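Local structure of acyl-CoA thioesterase II (Mycobacterium avium subsp. paratuberculosis, 4R9Z) at residues V189-L194 and A230-W235; M256-R259 and L263-T266. The protein probably hydrolyses fatty acyl-CoA thioesters to free fatty acid and coenzyme A, and has the double hot-dog fold of its thioesterase family. One frame throughout, in Å; residues are numbered along the deposited sequence.

Contact 1: residues V189-L194 and A230-W235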
loop_
_atom_site.group_PDB
_atom_site.type_symbol
_atom_site.label_atom_id
_atom_site.label_comp_id
_atom_site.label_asym_id
_atom_site.label_seq_id
_atom_site.Cartn_x
_atom_site.Cartn_y
_atom_site.Cartn_z
ATOM N N VAL B 189 -5.064 -19.667 4.041
ATOM C CA VAL B 189 -4.481 -18.585 4.826
ATOM C C VAL B 189 -2.957 -18.721 4.950
ATOM O O VAL B 189 -2.229 -17.734 4.832
ATOM C CB VAL B 189 -5.126 -18.515 6.230
ATOM C CG1 VAL B 189 -4.310 -17.643 7.166
ATOM C CG2 VAL B 189 -6.555 -18.009 6.127
ATOM N N LEU B 190 -2.475 -19.936 5.199
ATOM C CA LEU B 190 -1.035 -20.177 5.259
ATOM C C LEU B 190 -0.386 -19.873 3.916
ATOM O O LEU B 190 0.710 -19.326 3.855
ATOM C CB LEU B 190 -0.732 -21.616 5.676
ATOM C CG LEU B 190 0.747 -21.982 5.829
ATOM C CD1 LEU B 190 1.463 -20.966 6.701
ATOM C CD2 LEU B 190 0.900 -23.377 6.415
ATOM N N THR B 191 -1.071 -20.248 2.841
ATOM C CA THR B 191 -0.604 -19.996 1.484
ATOM C C THR B 191 -0.474 -18.498 1.201
ATOM O O THR B 191 0.498 -18.052 0.591
ATOM C CB THR B 191 -1.548 -20.638 0.451
ATOM O OG1 THR B 191 -1.525 -22.061 0.612
ATOM C CG2 THR B 191 -1.123 -20.294 -0.960
ATOM N N ALA B 192 -1.460 -17.723 1.643
ATOM C CA ALA B 192 -1.445 -16.286 1.420
ATOM C C ALA B 192 -0.259 -15.631 2.123
ATOM O O ALA B 192 0.404 -14.763 1.554
ATOM C CB ALA B 192 -2.742 -15.670 1.887
ATOM N N SER B 193 0.025 -16.060 3.349
ATOM C CA SER B 193 1.139 -15.486 4.092
ATOM C C SER B 193 2.467 -15.878 3.458
ATOM O O SER B 193 3.428 -15.113 3.498
ATOM C CB SER B 193 1.116 -15.928 5.557
ATOM O OG SER B 193 1.314 -17.326 5.670
ATOM N N LEU B 194 2.508 -17.055 2.842
ATOM C CA LEU B 194 3.727 -17.518 2.192
ATOM C C LEU B 194 3.951 -16.754 0.901
ATOM O O LEU B 194 5.085 -16.448 0.535
ATOM C CB LEU B 194 3.662 -19.015 1.909
ATOM C CG LEU B 194 3.870 -19.925 3.114
ATOM C CD1 LEU B 194 3.448 -21.343 2.772
ATOM C CD2 LEU B 194 5.326 -19.881 3.546
ATOM N N ALA B 230 -3.485 -18.774 -4.470
ATOM C CA ALA B 230 -2.224 -19.283 -4.992
ATOM C C ALA B 230 -2.169 -20.803 -5.026
ATOM O O ALA B 230 -2.620 -21.475 -4.096
ATOM C CB ALA B 230 -1.065 -18.744 -4.175
ATOM N N VAL B 231 -1.586 -21.335 -6.096
ATOM C CA VAL B 231 -1.370 -22.770 -6.219
ATOM C C VAL B 231 0.109 -23.064 -6.021
ATOM O O VAL B 231 0.907 -22.907 -6.944
ATOM C CB VAL B 231 -1.814 -23.299 -7.588
ATOM C CG1 VAL B 231 -1.490 -24.771 -7.702
ATOM C CG2 VAL B 231 -3.304 -23.067 -7.792
ATOM N N LEU B 232 0.473 -23.493 -4.817
ATOM C CA LEU B 232 1.876 -23.710 -4.479
ATOM C C LEU B 232 2.353 -25.119 -4.803
ATOM O O LEU B 232 3.439 -25.519 -4.387
ATOM C CB LEU B 232 2.114 -23.434 -2.994
ATOM C CG LEU B 232 1.824 -22.033 -2.459
ATOM C CD1 LEU B 232 2.085 -21.998 -0.966
ATOM C CD2 LEU B 232 2.677 -20.997 -3.175
ATOM N N SER B 233 1.546 -25.868 -5.546
ATOM C CA SER B 233 1.912 -27.227 -5.928
ATOM C C SER B 233 2.569 -27.216 -7.298
ATOM O O SER B 233 2.840 -28.264 -7.880
ATOM C CB SER B 233 0.684 -28.135 -5.943
ATOM O OG SER B 233 -0.323 -27.602 -6.786
ATOM N N ASP B 234 2.836 -26.014 -7.796
ATOM C CA ASP B 234 3.461 -25.832 -9.094
ATOM C C ASP B 234 4.195 -24.492 -9.077
ATOM O O ASP B 234 4.154 -23.778 -8.075
ATOM C CB ASP B 234 2.412 -25.880 -10.207
ATOM C CG ASP B 234 3.005 -26.236 -11.556
ATOM O OD1 ASP B 234 4.248 -26.308 -11.669
ATOM O OD2 ASP B 234 2.220 -26.438 -12.507
ATOM N N TRP B 235 4.892 -24.161 -10.160
ATOM C CA TRP B 235 5.670 -22.924 -10.205
ATOM C C TRP B 235 4.785 -21.681 -10.259
ATOM O O TRP B 235 3.651 -21.728 -10.750
ATOM C CB TRP B 235 6.623 -22.928 -11.402
ATOM C CG TRP B 235 7.708 -23.948 -11.297
ATOM C CD1 TRP B 235 7.646 -25.255 -11.688
ATOM C CD2 TRP B 235 9.021 -23.753 -10.759
ATOM N NE1 TRP B 235 8.841 -25.885 -11.430
ATOM C CE2 TRP B 235 9.701 -24.984 -10.860
ATOM C CE3 TRP B 235 9.687 -22.658 -10.203
ATOM C CZ2 TRP B 235 11.014 -25.150 -10.425
ATOM C CZ3 TRP B 235 10.992 -22.825 -9.770
ATOM C CH2 TRP B 235 11.641 -24.063 -9.885
#

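Contact 2: residues M256-R259 and L263-T266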
loop_
_atom_site.group_PDB
_atom_site.type_symbol
_atom_site.label_atom_id
_atom_site.label_comp_id
_atom_site.label_asym_id
_atom_site.label_seq_id
_atom_site.Cartn_x
_atom_site.Cartn_y
_atom_site.Cartn_z
ATOM N N MET B 256 2.174 -11.383 -9.159
ATOM C CA MET B 256 2.409 -12.812 -9.076
ATOM C C MET B 256 1.297 -13.580 -9.772
ATOM O O MET B 256 0.122 -13.240 -9.635
ATOM C CB MET B 256 2.520 -13.243 -7.620
ATOM C CG MET B 256 3.044 -14.639 -7.427
ATOM S SD MET B 256 3.283 -14.968 -5.681
ATOM C CE MET B 256 4.462 -13.689 -5.263
ATOM N N PHE B 257 1.672 -14.621 -10.511
ATOM C CA PHE B 257 0.706 -15.440 -11.241
ATOM C C PHE B 257 0.854 -16.924 -10.918
ATOM O O PHE B 257 1.955 -17.401 -10.630
ATOM C CB PHE B 257 0.862 -15.265 -12.754
ATOM C CG PHE B 257 0.667 -13.860 -13.247
ATOM C CD1 PHE B 257 1.718 -12.955 -13.242
ATOM C CD2 PHE B 257 -0.555 -13.458 -13.758
ATOM C CE1 PHE B 257 1.543 -11.665 -13.719
ATOM C CE2 PHE B 257 -0.736 -12.169 -14.236
ATOM C CZ PHE B 257 0.315 -11.272 -14.216
ATOM N N ASN B 258 -0.258 -17.653 -10.972
ATOM C CA ASN B 258 -0.195 -19.111 -11.040
ATOM C C ASN B 258 0.303 -19.520 -12.418
ATOM O O ASN B 258 0.143 -18.765 -13.377
ATOM C CB ASN B 258 -1.561 -19.749 -10.765
ATOM C CG ASN B 258 -1.961 -19.681 -9.307
ATOM O OD1 ASN B 258 -1.121 -19.778 -8.412
ATOM N ND2 ASN B 258 -3.254 -19.518 -9.059
ATOM N N ARG B 259 0.903 -20.704 -12.521
ATOM C CA ARG B 259 1.377 -21.205 -13.811
ATOM C C ARG B 259 0.257 -21.213 -14.844
ATOM O O ARG B 259 0.504 -21.086 -16.039
ATOM C CB ARG B 259 1.971 -22.608 -13.668
ATOM C CG ARG B 259 2.617 -23.138 -14.944
ATOM C CD ARG B 259 3.524 -24.329 -14.670
ATOM N NE ARG B 259 4.371 -24.656 -15.816
ATOM C CZ ARG B 259 5.419 -25.474 -15.762
ATOM N NH1 ARG B 259 5.757 -26.045 -14.613
ATOM N NH2 ARG B 259 6.133 -25.720 -16.852
ATOM N N LEU B 263 -3.922 -14.318 -11.937
ATOM C CA LEU B 263 -3.249 -13.375 -11.051
ATOM C C LEU B 263 -3.442 -13.779 -9.589
ATOM O O LEU B 263 -4.553 -14.084 -9.157
ATOM C CB LEU B 263 -3.771 -11.955 -11.289
ATOM C CG LEU B 263 -3.196 -10.844 -10.407
ATOM C CD1 LEU B 263 -1.728 -10.604 -10.724
ATOM C CD2 LEU B 263 -3.998 -9.573 -10.596
ATOM N N VAL B 264 -2.351 -13.788 -8.831
ATOM C CA VAL B 264 -2.412 -14.163 -7.427
ATOM C C VAL B 264 -2.406 -12.930 -6.523
ATOM O O VAL B 264 -3.261 -12.780 -5.649
ATOM C CB VAL B 264 -1.235 -15.085 -7.051
ATOM C CG1 VAL B 264 -1.121 -15.223 -5.535
ATOM C CG2 VAL B 264 -1.412 -16.445 -7.704
ATOM N N CYS B 265 -1.450 -12.036 -6.751
ATOM C CA CYS B 265 -1.375 -10.817 -5.963
ATOM C C CYS B 265 -0.679 -9.688 -6.705
ATOM O O CYS B 265 0.128 -9.929 -7.599
ATOM C CB CYS B 265 -0.657 -11.086 -4.641
ATOM S SG CYS B 265 1.086 -11.463 -4.815
ATOM N N THR B 266 -1.015 -8.457 -6.325
ATOM C CA THR B 266 -0.304 -7.267 -6.783
ATOM C C THR B 266 0.479 -6.737 -5.593
ATOM O O THR B 266 -0.010 -6.781 -4.467
ATOM C CB THR B 266 -1.263 -6.184 -7.317
ATOM O OG1 THR B 266 -2.132 -6.748 -8.305
ATOM C CG2 THR B 266 -0.484 -5.036 -7.935
#

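Contact 1: residues V189-L194 and A230-W235
Thr191, on the first turn of helix 188-201, meets Ala230 and Leu232 of a strand-connecting loop through one methyl group. Thr191 CG2 lies 3.6 Å from Ala230 CB and 3.6 Å from Leu232 CD1, so the loop holds this methyl by two carbons, one from each of two alternate residues. Leu232 reaches toward the threonine tip to tip. The torsion of Thr191 (chi1 -64°) sorts its two branches: CG2, anti to the backbone N, goes to the loop, while OG1 stays beside that N and makes a hydrogen bond back to the carbonyl O of Asp187, four residues earlier, a bond common for threonine in helices, which satisfies the hydroxyl. One turn further on, Leu194 joins more lightly, its CD1 4.0 Å from Leu232 CD1.

In a hot-dog domain a long helix is wrapped by an antiparallel sheet, and here the connection between strands 218-226 and 236-246 of the C-terminal hot-dog unit lies against the start of that helix. Leu232 also packs toward the sheet: its side chain touches Trp178 and Pro180 of strand 176-180.

No hydrogen bond crosses between the two segments, and apolar contact alone joins them. The far side of the loop is different in character. Val231, between the two contacting residues, points away from the helix and is exposed, as is Ser233 beyond. Helices 39-52 and 8-15, by contrast, pack on other faces of helix 188-201.

Contact 2: residues M256-R259 and L263-T266
Met256 exchanges its strongest bonds with two successive residues of the neighbouring strand. Its N donates to Cys265 O at 3.0 Å, nearly straight and in the carbonyl plane, and Met256 O accepts from Val264 N at 2.7 Å, with a weak third bond from Cys265 N to the same oxygen. Beside these, the side chains divide between the faces of the sheet. Met256 CB rests 3.6 Å from Cys265 SG, on the face where both residues meet Val195 of helix 188-201. On the other face Leu263 CD1 sits over the Phe257 ring in a CH-pi contact, 4.2 Å from the centroid and displaced toward the rim; Leu263 CG, anti to its own backbone N (chi1 178°), helps carry that methyl there. Leu263 also packs on Ser244 of the second subunit. Toward the turn, the Asn258 side chain crosses that of Val264 at about a right angle, with Asn258 OD1 3.4 Å from Val264 CG2; OD1 accepts from Val231 N and ND2 donates to Arg229 O. Phe257 and Leu263 form a non-hydrogen-bonded pair, one residue out of step with the Met256 and Cys265 pair. Such a shift, with Val264 and Cys265 both opposite Met256, is a classic beta bulge at the closed end of an antiparallel hairpin.

In the fold
From the N terminus, the first hot-dog unit comes before either contact. Contact 1 then closes an excursion of 35 residues that takes in the rest of helix 188-201, helix 204-211 and strand 218-226, bringing the connection before strand 236-246 back to the start of helix 188-201. Contact 2 opens only after contact 1 has closed, and encloses only the three residues between its segments, in the turn joining strands 249-258 and 263-272; the two follow in series, neither nested nor crossed. Their centres lie about 10 Å apart. They also touch directly where Trp235 O packs on Arg259 CB. Together they link helix, loop and terminal hairpin within the second hot-dog unit.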